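Local coordinates for protein endolysin (Escherichia coli O157 typing phage 15, PDB 7M5I) that probably degrades host peptidoglycan as a muramidase of the glycosyl hydrolase 24 family, contributing to the lysis that releases new phage particles, at residues 15-20 / 90-95. Residues are numbered along the deposited sequence; the frame is centred on the assembly and turned at random.
Sequences DAIKFF and ALVSET
S93 fits between I17 and F20 where two helices of a phage-type lysozyme fold pack side by side, helix 11-21, which carries the predicted catalytic E21, and helix 85-98 of the helical core. The short segments run nearly in the same direction, with a crossing angle of -30° and axes 10.1 Å apart at their closest. The backbones come nearest at one pair of residues: the CA atoms of I17 and S93 lie 5.9 Å apart, and both CB atoms point toward the opposing helix.

I17 meets the other helix with its longer branch. CG1 lies beside its own backbone N (chi1 -65°), and the extended chain carries CD1 over the backbone of S93, 3.9 Å from S93 CA. The same methyl reaches the flank of V92 more loosely, at 4.3 Å from V92 CG1. I17 CG1 also approaches the hydroxyl, 3.8 Å from S93 OG, a van der Waals contact.

F20, one turn further on, presents a ring edge. S93 OG lies near the ring plane, 3.3 Å from F20 CD2 and equally close to CE2, so the oxygen faces the rim and avoids the pi cloud. The position of S93 OG follows from its torsion: with OG anti to the backbone N (chi1 -178°), the hydroxyl projects into the interface. One face of the F20 ring is turned to its own helix, with A16 O 3.1 Å above the plane and offset toward the rim. The polar partner of S93 OG is E149 of helix 140-155, to which it is hydrogen-bonded; F20 also touches E149 and R145, bringing that third helix against the pair. Within 90-95, the helical turn spanning S93 has L91 O accepting from T95 N and, on the opposite face of its carbonyl plane, from T95 OG1 at 2.7 Å.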
loop_
_atom_site.group_PDB
_atom_site.type_symbol
_atom_site.label_atom_id
_atom_site.label_comp_id
_atom_site.label_asym_id
_atom_site.label_seq_id
_atom_site.Cartn_x
_atom_site.Cartn_y
_atom_site.Cartn_z
ATOM N N ASP A 15 9.562 1.022 4.991
ATOM C CA ASP A 15 10.183 2.333 4.638
ATOM C C ASP A 15 9.501 2.873 3.375
ATOM O O ASP A 15 9.217 4.058 3.313
ATOM C CB ASP A 15 11.702 2.184 4.410
ATOM C CG ASP A 15 12.632 1.906 5.593
ATOM O OD1 ASP A 15 12.230 2.077 6.767
ATOM O OD2 ASP A 15 13.776 1.490 5.302
ATOM N N ALA A 16 9.225 2.038 2.367
ATOM C CA ALA A 16 8.578 2.458 1.119
ATOM C C ALA A 16 7.144 2.923 1.393
ATOM O O ALA A 16 6.726 4.009 0.891
ATOM C CB ALA A 16 8.640 1.384 0.054
ATOM N N ILE A 17 6.385 2.198 2.196
ATOM C CA ILE A 17 4.979 2.608 2.502
ATOM C C ILE A 17 5.034 3.930 3.262
ATOM O O ILE A 17 4.203 4.816 2.951
ATOM C CB ILE A 17 4.238 1.481 3.258
ATOM C CG1 ILE A 17 4.122 0.287 2.303
ATOM C CG2 ILE A 17 2.886 2.001 3.713
ATOM C CD1 ILE A 17 3.435 -0.935 2.889
ATOM N N LYS A 18 5.953 4.078 4.213
ATOM C CA LYS A 18 6.122 5.361 4.950
ATOM C C LYS A 18 6.332 6.469 3.924
ATOM O O LYS A 18 5.776 7.566 4.071
ATOM C CB LYS A 18 7.278 5.289 5.947
ATOM C CG LYS A 18 7.032 4.421 7.168
ATOM C CD LYS A 18 8.281 4.332 7.993
ATOM C CE LYS A 18 8.127 3.626 9.311
ATOM N NZ LYS A 18 9.451 3.340 9.881
ATOM N N PHE A 19 7.231 6.253 2.983
ATOM C CA PHE A 19 7.620 7.245 1.959
ATOM C C PHE A 19 6.408 7.649 1.119
ATOM O O PHE A 19 6.139 8.841 0.878
ATOM C CB PHE A 19 8.727 6.647 1.128
ATOM C CG PHE A 19 9.174 7.539 -0.009
ATOM C CD1 PHE A 19 8.544 7.509 -1.226
ATOM C CD2 PHE A 19 10.229 8.400 0.176
ATOM C CE1 PHE A 19 8.975 8.335 -2.265
ATOM C CE2 PHE A 19 10.662 9.226 -0.869
ATOM C CZ PHE A 19 9.990 9.218 -2.061
ATOM N N PHE A 20 5.601 6.667 0.705
ATOM C CA PHE A 20 4.385 6.906 -0.106
ATOM C C PHE A 20 3.295 7.669 0.674
ATOM O O PHE A 20 2.566 8.515 0.061
ATOM C CB PHE A 20 3.803 5.593 -0.637
ATOM C CG PHE A 20 4.711 4.849 -1.581
ATOM C CD1 PHE A 20 5.504 5.520 -2.540
ATOM C CD2 PHE A 20 4.736 3.464 -1.559
ATOM C CE1 PHE A 20 6.334 4.804 -3.384
ATOM C CE2 PHE A 20 5.570 2.751 -2.406
ATOM C CZ PHE A 20 6.378 3.410 -3.309
ATOM N N ALA A 90 6.194 -4.976 -2.740
ATOM C CA ALA A 90 5.479 -4.188 -3.753
ATOM C C ALA A 90 3.993 -4.519 -3.749
ATOM O O ALA A 90 3.137 -3.596 -3.799
ATOM C CB ALA A 90 6.072 -4.362 -5.111
ATOM N N LEU A 91 3.638 -5.802 -3.726
ATOM C CA LEU A 91 2.213 -6.217 -3.741
ATOM C C LEU A 91 1.525 -5.729 -2.461
ATOM O O LEU A 91 0.408 -5.245 -2.574
ATOM C CB LEU A 91 2.133 -7.745 -3.843
ATOM C CG LEU A 91 2.637 -8.303 -5.177
ATOM C CD1 LEU A 91 2.745 -9.825 -5.064
ATOM C CD2 LEU A 91 1.744 -7.933 -6.344
ATOM N N VAL A 92 2.204 -5.748 -1.330
ATOM C CA VAL A 92 1.576 -5.253 -0.056
ATOM C C VAL A 92 1.406 -3.738 -0.146
ATOM O O VAL A 92 0.299 -3.263 0.103
ATOM C CB VAL A 92 2.392 -5.653 1.183
ATOM C CG1 VAL A 92 1.887 -4.957 2.453
ATOM C CG2 VAL A 92 2.314 -7.161 1.388
ATOM N N SER A 93 2.448 -3.009 -0.576
ATOM C CA SER A 93 2.330 -1.527 -0.775
ATOM C C SER A 93 1.109 -1.188 -1.655
ATOM O O SER A 93 0.284 -0.310 -1.285
ATOM C CB SER A 93 3.580 -0.949 -1.305
ATOM O OG SER A 93 3.450 0.463 -1.432
ATOM N N GLU A 94 0.952 -1.817 -2.795
ATOM C CA GLU A 94 -0.141 -1.494 -3.730
ATOM C C GLU A 94 -1.487 -1.898 -3.116
ATOM O O GLU A 94 -2.479 -1.079 -3.223
ATOM C CB GLU A 94 0.063 -2.125 -5.101
ATOM C CG GLU A 94 -1.061 -1.787 -6.054
ATOM C CD GLU A 94 -0.761 -1.729 -7.521
ATOM O OE1 GLU A 94 -1.700 -1.487 -8.333
ATOM O OE2 GLU A 94 0.418 -1.850 -7.874
ATOM N N THR A 95 -1.554 -3.078 -2.488
ATOM C CA THR A 95 -2.821 -3.555 -1.893
ATOM C C THR A 95 -3.237 -2.605 -0.752
ATOM O O THR A 95 -4.440 -2.362 -0.599
ATOM C CB THR A 95 -2.677 -5.000 -1.375
ATOM O OG1 THR A 95 -2.247 -5.796 -2.468
ATOM C CG2 THR A 95 -3.970 -5.545 -0.827
#